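Side-chain contacts in H subunit of photosynthetic reaction center complex (Rhodopseudomonas palustris, PDB 6Z5S), which is held in the membrane by a single helix, probably caps the cytoplasmic side of the photosynthetic reaction centre and helps proton delivery to its secondary quinone: residues D[212-217]-D[236-241]; D[177-182]-D[186-191]; D[195-200]-D[204-209]; D[113-118]-D[231-236]. All coordinates share one frame; numbering follows the deposited sequence.

Contact 1 (D[212-217]-D[236-241]); sequences GDQFAG and CAYYGA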
# COMPACT_ATOMS: atom_id res chain seq x y z
N GLY D 212 -34.20 -27.88 -3.89
CA GLY D 212 -33.96 -28.95 -4.85
C GLY D 212 -34.75 -28.82 -6.13
O GLY D 212 -34.23 -29.08 -7.22
N ASP D 213 -36.02 -28.44 -6.03
CA ASP D 213 -36.85 -28.38 -7.23
C ASP D 213 -36.49 -27.20 -8.11
O ASP D 213 -36.63 -27.27 -9.34
CB ASP D 213 -38.32 -28.32 -6.86
CG ASP D 213 -38.62 -27.19 -5.90
OD1 ASP D 213 -37.99 -27.14 -4.83
OD2 ASP D 213 -39.47 -26.33 -6.24
N GLN D 214 -36.01 -26.10 -7.51
CA GLN D 214 -35.74 -24.88 -8.25
C GLN D 214 -34.72 -25.07 -9.35
O GLN D 214 -34.62 -24.20 -10.22
CB GLN D 214 -35.28 -23.79 -7.29
CG GLN D 214 -36.29 -23.47 -6.21
CD GLN D 214 -36.06 -22.13 -5.58
OE1 GLN D 214 -35.45 -22.02 -4.52
NE2 GLN D 214 -36.53 -21.08 -6.24
N PHE D 215 -33.97 -26.17 -9.34
CA PHE D 215 -33.03 -26.43 -10.42
C PHE D 215 -33.74 -26.58 -11.76
O PHE D 215 -33.08 -26.49 -12.80
CB PHE D 215 -32.22 -27.68 -10.12
CG PHE D 215 -31.19 -27.48 -9.06
CD1 PHE D 215 -29.95 -26.98 -9.37
CD2 PHE D 215 -31.48 -27.77 -7.74
CE1 PHE D 215 -29.00 -26.79 -8.40
CE2 PHE D 215 -30.54 -27.57 -6.76
CZ PHE D 215 -29.30 -27.08 -7.09
N ALA D 216 -35.05 -26.81 -11.75
CA ALA D 216 -35.77 -26.84 -13.01
C ALA D 216 -35.84 -25.46 -13.65
O ALA D 216 -35.88 -25.34 -14.88
CB ALA D 216 -37.17 -27.40 -12.80
N GLY D 217 -35.85 -24.40 -12.84
CA GLY D 217 -36.03 -23.06 -13.34
C GLY D 217 -34.78 -22.31 -13.71
O GLY D 217 -34.87 -21.17 -14.17
N CYS D 236 -26.11 -16.82 -13.00
CA CYS D 236 -25.63 -16.32 -11.71
C CYS D 236 -26.69 -15.50 -11.00
O CYS D 236 -26.74 -15.50 -9.77
CB CYS D 236 -24.35 -15.51 -11.89
SG CYS D 236 -23.10 -16.30 -12.92
N ALA D 237 -27.56 -14.82 -11.74
CA ALA D 237 -28.61 -14.03 -11.12
C ALA D 237 -29.72 -14.91 -10.57
O ALA D 237 -30.27 -14.62 -9.51
CB ALA D 237 -29.17 -13.03 -12.13
N TYR D 238 -30.08 -15.97 -11.29
CA TYR D 238 -31.04 -16.92 -10.75
C TYR D 238 -30.55 -17.50 -9.45
O TYR D 238 -31.33 -17.71 -8.52
CB TYR D 238 -31.32 -18.03 -11.76
CG TYR D 238 -32.38 -18.99 -11.31
CD1 TYR D 238 -33.71 -18.76 -11.60
CD2 TYR D 238 -32.05 -20.12 -10.60
CE1 TYR D 238 -34.68 -19.63 -11.19
CE2 TYR D 238 -33.02 -21.00 -10.18
CZ TYR D 238 -34.33 -20.75 -10.48
OH TYR D 238 -35.30 -21.62 -10.06
N TYR D 239 -29.25 -17.77 -9.36
CA TYR D 239 -28.74 -18.31 -8.11
C TYR D 239 -28.59 -17.25 -7.03
O TYR D 239 -28.79 -17.55 -5.85
CB TYR D 239 -27.41 -19.02 -8.35
CG TYR D 239 -27.59 -20.36 -8.98
CD1 TYR D 239 -27.91 -21.47 -8.22
CD2 TYR D 239 -27.47 -20.52 -10.35
CE1 TYR D 239 -28.08 -22.70 -8.81
CE2 TYR D 239 -27.64 -21.74 -10.94
CZ TYR D 239 -27.95 -22.83 -10.16
OH TYR D 239 -28.12 -24.04 -10.77
N GLY D 240 -28.27 -16.02 -7.40
CA GLY D 240 -28.21 -14.95 -6.41
C GLY D 240 -29.56 -14.56 -5.86
O GLY D 240 -29.63 -14.05 -4.74
N ALA D 241 -30.63 -14.75 -6.63
CA ALA D 241 -31.96 -14.44 -6.13
C ALA D 241 -32.29 -15.24 -4.88
O ALA D 241 -32.97 -14.74 -3.98
CB ALA D 241 -33.01 -14.70 -7.21
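Tyr-238 reaches from the helix to the short 3-10 turn at 214-216, where its hydroxyl gives a hydrogen bond to the backbone carbonyl of Gln-214, OH to O 2.7 Å. The donor meets the carbonyl at an angle of 128° and a little out of its plane. That oxygen also takes the N-H of Gly-217 (Gly-217 N to Gln-214 O 2.9 Å), so two donors grip it: Gly-217 N closes the turn on itself, and Tyr-238 OH ties the turn to the helix. Having CG opposite the backbone N (chi1 -176°) carries the Tyr-238 ring out to the loop, where the carbonyl of Gly-217 lies over one of its faces, O 3.4 Å from CE1. The Gln-214 side chain passes beside the same hydroxyl, with its amide plane turned 62° from the ring. A phenylalanine in place of Tyr-238 would probably leave the Gln-214 carbonyl with the Gly-217 bond but no tie to the helix.

Tyr-239 is turned differently. Its side chain crosses that of Phe-215 at about a right angle, and Phe-215 CE1 sits at the edge of the Tyr-239 ring, 4.2 Å from Tyr-239 CE1. The Tyr-239 hydroxyl is bonded to the carbonyl of Leu-190. Helix 229-245 thus reaches both the turn and strand 188-192 through its two tyrosines, while Phe-103 of helix 102-105 meets Tyr-238 edge-to-face.

Contact 2 (D[177-182]-D[186-191]); sequences YLEVEV and RKRVLL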
# COMPACT_ATOMS: atom_id res chain seq x y z
N TYR D 177 -18.39 -23.62 -14.32
CA TYR D 177 -19.75 -24.11 -14.18
C TYR D 177 -19.76 -25.63 -14.10
O TYR D 177 -18.90 -26.30 -14.68
CB TYR D 177 -20.64 -23.66 -15.34
CG TYR D 177 -20.73 -22.16 -15.46
CD1 TYR D 177 -21.68 -21.45 -14.74
CD2 TYR D 177 -19.87 -21.46 -16.28
CE1 TYR D 177 -21.76 -20.09 -14.84
CE2 TYR D 177 -19.95 -20.10 -16.39
CZ TYR D 177 -20.90 -19.42 -15.67
OH TYR D 177 -20.98 -18.05 -15.77
N LEU D 178 -20.74 -26.15 -13.37
CA LEU D 178 -21.08 -27.56 -13.38
C LEU D 178 -22.36 -27.74 -14.17
O LEU D 178 -23.36 -27.08 -13.88
CB LEU D 178 -21.27 -28.11 -11.97
CG LEU D 178 -20.18 -27.83 -10.94
CD1 LEU D 178 -20.58 -28.43 -9.61
CD2 LEU D 178 -18.86 -28.40 -11.40
N GLU D 179 -22.33 -28.61 -15.16
CA GLU D 179 -23.56 -28.98 -15.85
C GLU D 179 -24.33 -29.95 -14.97
O GLU D 179 -23.75 -30.84 -14.35
CB GLU D 179 -23.26 -29.62 -17.20
CG GLU D 179 -24.36 -29.43 -18.22
CD GLU D 179 -23.88 -29.63 -19.63
OE1 GLU D 179 -22.80 -30.22 -19.82
OE2 GLU D 179 -24.58 -29.18 -20.57
N VAL D 180 -25.64 -29.77 -14.90
CA VAL D 180 -26.49 -30.57 -14.05
C VAL D 180 -27.64 -31.11 -14.88
O VAL D 180 -28.45 -30.34 -15.40
CB VAL D 180 -27.04 -29.77 -12.86
CG1 VAL D 180 -28.02 -30.61 -12.10
CG2 VAL D 180 -25.90 -29.34 -11.96
N GLU D 181 -27.68 -32.43 -15.03
CA GLU D 181 -28.86 -33.12 -15.52
C GLU D 181 -29.94 -32.99 -14.46
O GLU D 181 -29.80 -33.56 -13.37
CB GLU D 181 -28.53 -34.58 -15.80
CG GLU D 181 -29.66 -35.38 -16.40
CD GLU D 181 -29.99 -34.95 -17.81
OE1 GLU D 181 -29.10 -34.41 -18.50
OE2 GLU D 181 -31.15 -35.15 -18.23
N VAL D 182 -30.99 -32.23 -14.76
CA VAL D 182 -32.04 -32.02 -13.78
C VAL D 182 -32.71 -33.36 -13.48
O VAL D 182 -32.54 -34.36 -14.19
CB VAL D 182 -33.06 -30.99 -14.30
CG1 VAL D 182 -33.88 -31.59 -15.41
CG2 VAL D 182 -33.92 -30.43 -13.18
N ARG D 186 -35.01 -34.52 -18.08
CA ARG D 186 -34.01 -34.60 -19.13
C ARG D 186 -33.66 -33.21 -19.66
O ARG D 186 -33.88 -32.87 -20.82
CB ARG D 186 -34.45 -35.53 -20.26
CG ARG D 186 -34.59 -36.98 -19.82
CD ARG D 186 -33.24 -37.67 -19.65
NE ARG D 186 -32.59 -37.31 -18.39
CZ ARG D 186 -32.93 -37.81 -17.20
NH1 ARG D 186 -33.92 -38.69 -17.10
NH2 ARG D 186 -32.28 -37.42 -16.11
N LYS D 187 -33.12 -32.39 -18.76
CA LYS D 187 -32.71 -31.04 -19.08
C LYS D 187 -31.43 -30.73 -18.33
O LYS D 187 -31.26 -31.15 -17.18
CB LYS D 187 -33.80 -30.03 -18.71
CG LYS D 187 -33.43 -28.59 -19.02
CD LYS D 187 -34.51 -27.64 -18.53
CE LYS D 187 -34.81 -27.86 -17.06
NZ LYS D 187 -35.80 -26.88 -16.56
N ARG D 188 -30.53 -30.02 -18.99
CA ARG D 188 -29.23 -29.68 -18.43
C ARG D 188 -29.17 -28.20 -18.14
O ARG D 188 -29.46 -27.37 -19.01
CB ARG D 188 -28.11 -30.08 -19.40
CG ARG D 188 -28.09 -31.56 -19.71
CD ARG D 188 -26.96 -31.91 -20.64
NE ARG D 188 -26.64 -33.33 -20.58
CZ ARG D 188 -25.63 -33.90 -21.22
NH1 ARG D 188 -24.83 -33.17 -21.99
NH2 ARG D 188 -25.42 -35.20 -21.10
N VAL D 189 -28.81 -27.86 -16.91
CA VAL D 189 -28.71 -26.47 -16.48
C VAL D 189 -27.34 -26.24 -15.87
O VAL D 189 -26.72 -27.15 -15.31
CB VAL D 189 -29.82 -26.10 -15.47
CG1 VAL D 189 -31.17 -26.13 -16.15
CG2 VAL D 189 -29.79 -27.05 -14.30
N LEU D 190 -26.86 -25.01 -15.97
CA LEU D 190 -25.55 -24.68 -15.44
C LEU D 190 -25.65 -24.27 -13.98
O LEU D 190 -26.67 -23.75 -13.53
CB LEU D 190 -24.91 -23.56 -16.26
CG LEU D 190 -24.37 -23.99 -17.62
CD1 LEU D 190 -23.78 -22.82 -18.35
CD2 LEU D 190 -23.34 -25.09 -17.45
N LEU D 191 -24.58 -24.52 -13.25
CA LEU D 191 -24.49 -24.15 -11.84
C LEU D 191 -23.13 -23.50 -11.61
O LEU D 191 -22.09 -24.17 -11.78
CB LEU D 191 -24.66 -25.38 -10.95
CG LEU D 191 -24.14 -25.28 -9.52
CD1 LEU D 191 -24.87 -24.21 -8.76
CD2 LEU D 191 -24.29 -26.62 -8.84
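Leu-178 pairs with Leu-191, and Val-180 with Val-189, as the hydrogen-bonded pairs of an antiparallel beta hairpin in the PRC-barrel domain. Each pair exchanges two backbone bonds, and Val-182 N adds a further one to Lys-187 O at 2.7 Å, nearly along the C=O axis.

Most of the apolar contacts fall on the face of Leu-178, Val-180, Val-189 and Leu-191. There Leu-178 and Leu-191 lie side by side and point the same way, Leu-178 CD1 4.2 Å from Leu-191 CD2, while Val-180 CB meets Val-189 CG2. Leu-190 points to the opposite face, where its CD2 touches Tyr-177 CB at 3.7 Å, and its CD1 lies above one face of the Tyr-177 ring, toward the rim. The Tyr-177 hydroxyl goes on to Glu-232 of helix 229-245.

Charge gathers on the face of Glu-179, Glu-181 and Arg-188. Glu-179 OE1 is drawn to Arg-133 in a salt bridge and stays 4.2 Å from Arg-188 NH1, well out of that guanidinium plane. Glu-181 is the hub: one oxygen serves Arg-186, the other Arg-188. A glutamine in place of Glu-181 would probably leave both arginines without their shared negative charge and freer to swing into solvent.

The two arms of this network differ. Arg-188 NE reaches Glu-181 OE1 weakly, at 3.4 Å, with the carboxylate and guanidinium planes 75° apart. The bend of Glu-181 at chi2 (68°) helps bring OE2 back to Arg-186, whose NE meets it from above the carboxylate plane at 2.6 Å.

Contact 3 (D[195-200]-D[204-209]); sequences FALIND and KVSVDA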
# COMPACT_ATOMS: atom_id res chain seq x y z
N PHE D 195 -21.27 -20.88 -6.32
CA PHE D 195 -22.55 -21.11 -5.67
C PHE D 195 -22.72 -22.55 -5.23
O PHE D 195 -23.82 -22.93 -4.82
CB PHE D 195 -23.69 -20.72 -6.61
CG PHE D 195 -23.98 -19.25 -6.62
CD1 PHE D 195 -24.62 -18.65 -5.55
CD2 PHE D 195 -23.63 -18.48 -7.70
CE1 PHE D 195 -24.89 -17.32 -5.57
CE2 PHE D 195 -23.90 -17.13 -7.72
CZ PHE D 195 -24.54 -16.55 -6.65
N ALA D 196 -21.67 -23.36 -5.31
CA ALA D 196 -21.76 -24.76 -4.95
C ALA D 196 -20.62 -25.13 -4.02
O ALA D 196 -19.52 -24.58 -4.11
CB ALA D 196 -21.72 -25.66 -6.19
N LEU D 197 -20.90 -26.06 -3.12
CA LEU D 197 -19.89 -26.62 -2.22
C LEU D 197 -19.49 -27.98 -2.77
O LEU D 197 -20.03 -29.01 -2.38
CB LEU D 197 -20.41 -26.72 -0.79
CG LEU D 197 -20.20 -25.48 0.07
CD1 LEU D 197 -18.72 -25.18 0.18
CD2 LEU D 197 -20.96 -24.28 -0.47
N ILE D 198 -18.55 -27.97 -3.71
CA ILE D 198 -18.05 -29.21 -4.30
C ILE D 198 -16.91 -29.68 -3.41
O ILE D 198 -15.72 -29.46 -3.66
CB ILE D 198 -17.65 -29.05 -5.77
CG1 ILE D 198 -17.16 -30.38 -6.32
CG2 ILE D 198 -16.66 -27.91 -5.97
CD1 ILE D 198 -18.19 -31.48 -6.19
N ASN D 199 -17.28 -30.35 -2.33
CA ASN D 199 -16.33 -30.95 -1.41
C ASN D 199 -16.68 -32.38 -1.07
O ASN D 199 -15.86 -33.05 -0.43
CB ASN D 199 -16.27 -30.14 -0.11
CG ASN D 199 -17.59 -30.11 0.62
OD1 ASN D 199 -18.59 -29.65 0.08
ND2 ASN D 199 -17.60 -30.60 1.85
N ASP D 200 -17.85 -32.87 -1.48
CA ASP D 200 -18.37 -34.15 -1.04
C ASP D 200 -18.45 -34.13 0.48
O ASP D 200 -17.68 -34.84 1.14
CB ASP D 200 -17.50 -35.29 -1.56
CG ASP D 200 -18.03 -36.67 -1.18
OD1 ASP D 200 -18.95 -36.76 -0.35
OD2 ASP D 200 -17.52 -37.67 -1.72
N LYS D 204 -22.10 -35.95 -1.96
CA LYS D 204 -22.69 -35.19 -3.05
C LYS D 204 -22.17 -33.76 -3.00
O LYS D 204 -21.33 -33.40 -2.18
CB LYS D 204 -24.22 -35.26 -2.97
CG LYS D 204 -24.77 -36.66 -3.19
CD LYS D 204 -26.28 -36.71 -3.11
CE LYS D 204 -26.78 -36.61 -1.69
NZ LYS D 204 -26.39 -37.80 -0.88
N VAL D 205 -22.68 -32.93 -3.91
CA VAL D 205 -22.40 -31.50 -3.95
C VAL D 205 -23.67 -30.76 -3.58
O VAL D 205 -24.76 -31.11 -4.05
CB VAL D 205 -21.85 -31.06 -5.32
CG1 VAL D 205 -22.85 -31.37 -6.42
CG2 VAL D 205 -21.53 -29.58 -5.31
N SER D 206 -23.54 -29.75 -2.72
CA SER D 206 -24.67 -29.09 -2.11
C SER D 206 -24.71 -27.62 -2.49
O SER D 206 -23.68 -26.94 -2.45
CB SER D 206 -24.62 -29.23 -0.59
OG SER D 206 -23.55 -28.48 -0.07
N VAL D 207 -25.90 -27.15 -2.83
CA VAL D 207 -26.14 -25.75 -3.15
C VAL D 207 -27.21 -25.24 -2.19
O VAL D 207 -28.34 -25.74 -2.19
CB VAL D 207 -26.58 -25.56 -4.60
CG1 VAL D 207 -27.13 -24.16 -4.80
CG2 VAL D 207 -25.42 -25.81 -5.52
N ASP D 208 -26.85 -24.25 -1.38
CA ASP D 208 -27.75 -23.73 -0.36
C ASP D 208 -28.50 -22.49 -0.81
O ASP D 208 -29.28 -21.94 -0.03
CB ASP D 208 -26.97 -23.43 0.91
CG ASP D 208 -25.71 -22.65 0.64
OD1 ASP D 208 -24.84 -23.19 -0.06
OD2 ASP D 208 -25.60 -21.51 1.12
N ALA D 209 -28.28 -22.01 -2.03
CA ALA D 209 -28.95 -20.80 -2.49
C ALA D 209 -30.41 -21.08 -2.82
O ALA D 209 -31.31 -20.38 -2.34
CB ALA D 209 -28.23 -20.21 -3.69
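Val-205 is the bump that the 195-200 backbone folds round. Its CG2 presses against the chain at Leu-197 and Ile-198, 3.6 Å from Ile-198 CA, and also meets the methyl of Ala-196. With CG1 set opposite the backbone N (chi1 -179°), Ile-198 swings its CD1 against the same valine, 3.8 Å from Val-205 CB and about as close to CG2, and the two side chains cross at a slant.

Two residues along, Val-207 fills the hollow beside Ala-196. Its CG2 lies 3.8 Å from Ala-196 CB and close to the carbonyl of Phe-195, so the small alanine methyl touches a methyl of each valine. Phe-195 makes a looser touch at the end of the run, CD1 to Ala-209 CB at 4.4 Å. On the other side of the backbone Leu-197 CB rests against Ser-206 OG, and its CD2 approaches Asp-208.

In this turn-back of the PRC-barrel domain the backbones are held by a single antiparallel bridge, Leu-197 N to Ser-206 O at 3.0 Å and nearly straight (166°). Strand 205-206 pairs in parallel with Val-153 of strand 152-153, and Leu-191 packs on both Ala-196 and Val-207.

Ile-198 sits at the centre of an inverse gamma turn, which bends the first segment away from regular strand geometry. With one bridge and mostly methyl contacts, cohesion here probably comes chiefly from the burial of Val-205, Val-207, Ala-196 and Ile-198 rather than from an extended ladder.

Contact 4 (D[113-118]-D[231-236]); sequences AQRADV and EEDKIC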
# COMPACT_ATOMS: atom_id res chain seq x y z
N ALA D 113 -27.68 -8.00 -15.96
CA ALA D 113 -27.53 -6.96 -16.97
C ALA D 113 -27.83 -7.53 -18.34
O ALA D 113 -27.60 -8.71 -18.61
CB ALA D 113 -26.12 -6.38 -16.94
N GLN D 114 -28.36 -6.68 -19.22
CA GLN D 114 -28.64 -7.08 -20.59
C GLN D 114 -27.33 -7.11 -21.38
O GLN D 114 -27.06 -6.27 -22.24
CB GLN D 114 -29.65 -6.14 -21.23
CG GLN D 114 -30.37 -6.76 -22.40
CD GLN D 114 -31.25 -7.91 -21.99
OE1 GLN D 114 -32.00 -7.82 -21.03
NE2 GLN D 114 -31.14 -9.01 -22.72
N ARG D 115 -26.50 -8.09 -21.05
CA ARG D 115 -25.23 -8.27 -21.73
C ARG D 115 -25.46 -8.77 -23.15
O ARG D 115 -26.56 -9.17 -23.54
CB ARG D 115 -24.35 -9.25 -20.97
CG ARG D 115 -24.05 -8.85 -19.55
CD ARG D 115 -22.96 -9.72 -18.97
NE ARG D 115 -21.64 -9.18 -19.21
CZ ARG D 115 -20.51 -9.77 -18.84
NH1 ARG D 115 -20.55 -10.93 -18.20
NH2 ARG D 115 -19.35 -9.20 -19.10
N ALA D 116 -24.39 -8.73 -23.94
CA ALA D 116 -24.46 -9.24 -25.30
C ALA D 116 -24.72 -10.73 -25.29
O ALA D 116 -24.12 -11.48 -24.52
CB ALA D 116 -23.16 -8.93 -26.05
N ASP D 117 -25.64 -11.17 -26.15
CA ASP D 117 -25.98 -12.59 -26.22
C ASP D 117 -25.01 -13.30 -27.16
O ASP D 117 -25.35 -13.79 -28.23
CB ASP D 117 -27.43 -12.77 -26.66
CG ASP D 117 -28.02 -14.08 -26.19
OD1 ASP D 117 -29.25 -14.25 -26.27
OD2 ASP D 117 -27.24 -14.94 -25.74
N VAL D 118 -23.76 -13.35 -26.71
CA VAL D 118 -22.67 -13.96 -27.46
C VAL D 118 -21.59 -14.34 -26.45
O VAL D 118 -21.40 -13.63 -25.46
CB VAL D 118 -22.14 -13.00 -28.54
CG1 VAL D 118 -21.39 -11.83 -27.92
CG2 VAL D 118 -21.27 -13.74 -29.53
N GLU D 231 -26.50 -15.33 -20.89
CA GLU D 231 -26.88 -16.51 -20.12
C GLU D 231 -26.05 -16.63 -18.85
O GLU D 231 -26.55 -17.11 -17.83
CB GLU D 231 -26.73 -17.76 -20.97
CG GLU D 231 -27.57 -17.74 -22.22
CD GLU D 231 -26.89 -18.41 -23.40
OE1 GLU D 231 -25.67 -18.65 -23.32
OE2 GLU D 231 -27.57 -18.69 -24.40
N GLU D 232 -24.79 -16.19 -18.89
CA GLU D 232 -23.97 -16.19 -17.69
C GLU D 232 -24.59 -15.31 -16.61
O GLU D 232 -24.76 -15.75 -15.46
CB GLU D 232 -22.56 -15.72 -18.02
CG GLU D 232 -21.67 -16.78 -18.61
CD GLU D 232 -20.24 -16.31 -18.75
OE1 GLU D 232 -19.83 -15.98 -19.88
OE2 GLU D 232 -19.53 -16.28 -17.73
N ASP D 233 -24.92 -14.06 -16.95
CA ASP D 233 -25.59 -13.23 -15.95
C ASP D 233 -26.92 -13.82 -15.53
O ASP D 233 -27.26 -13.77 -14.35
CB ASP D 233 -25.80 -11.79 -16.44
CG ASP D 233 -24.62 -10.90 -16.12
OD1 ASP D 233 -23.75 -11.32 -15.33
OD2 ASP D 233 -24.64 -9.74 -16.54
N LYS D 234 -27.68 -14.40 -16.46
CA LYS D 234 -28.98 -14.93 -16.08
C LYS D 234 -28.85 -16.08 -15.09
O LYS D 234 -29.61 -16.17 -14.12
CB LYS D 234 -29.75 -15.37 -17.31
CG LYS D 234 -30.51 -14.24 -17.95
CD LYS D 234 -31.27 -14.70 -19.16
CE LYS D 234 -31.86 -13.52 -19.89
NZ LYS D 234 -32.46 -13.94 -21.19
N ILE D 235 -27.85 -16.94 -15.28
CA ILE D 235 -27.67 -18.08 -14.38
C ILE D 235 -27.18 -17.62 -13.02
O ILE D 235 -27.75 -17.99 -11.98
CB ILE D 235 -26.72 -19.11 -15.02
CG1 ILE D 235 -27.39 -19.76 -16.22
CG2 ILE D 235 -26.33 -20.16 -14.01
CD1 ILE D 235 -26.43 -20.34 -17.21
N CYS D 236 -26.11 -16.82 -13.00
CA CYS D 236 -25.63 -16.32 -11.71
C CYS D 236 -26.69 -15.50 -11.00
O CYS D 236 -26.74 -15.50 -9.77
CB CYS D 236 -24.35 -15.51 -11.89
SG CYS D 236 -23.10 -16.30 -12.92
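Arg-115 and Asp-233 form the heart of a polar contact between the irregular loop 113-118 and the early part of helix 229-245, at the border with another protein chain. They meet through the aliphatic part of the arginine: Asp-233 OD2 lies against Arg-115 CG and CD, 3.2 Å from CG. The two side chains cross at about a right angle, with their guanidinium and carboxylate planes 29° apart. Arg-115 bends at chi3 (89°), which turns NE away from the carboxylate, to 4.1 Å from Asp-233 OD2, too far for a salt bridge.

Both polar ends find their partners on another protein chain instead. Arg-115 NE pairs with an acidic side chain of another protein chain, and Asp-233 OD2 accepts from the backbone of that chain. Ala-113 closes in on the same carboxylate, its CB 3.7 Å from Asp-233 OD2.

At the other end Asp-117 OD2 and Glu-231 OE2 stand 4.0 Å apart, their carboxylate planes nearly perpendicular. Each is occupied by hydrogen bonds: Asp-117 OD2 with the hydroxyl of Ser-228, Glu-231 through OE1 with the N-H of Ser-228 and through OE2 with that of Ser-222.

The contact therefore probably serves less as a direct bond between loop and helix than as a joint polar surface that a neighbouring subunit completes. The Ser-228 and Ser-222 donors probably ease the repulsion between the two acids.

Along the chain the hairpin of contact 2 comes first, then contact 3, then contact 1; contact 4, starting from the loop before strand 129-131, encloses contacts 2 and 3 in sequence but alternates with contact 1, whose helical segment runs on beyond it. The centres of contacts 1 and 2 are about 11 Å apart, those of contacts 3 and 4 about 23 Å. Helix 229-245 ties the set together: contacts 1 and 4 both use it and share Cys-236. Tyr-239 reaches the hairpin and Phe-195 of contact 3, and Tyr-177 meets Glu-232. Leu-191 joins contact 2 to contact 3. The PRC-barrel domain is thus packed along a helix that also meets another protein chain, through Glu-232, Asp-233 and Cys-236.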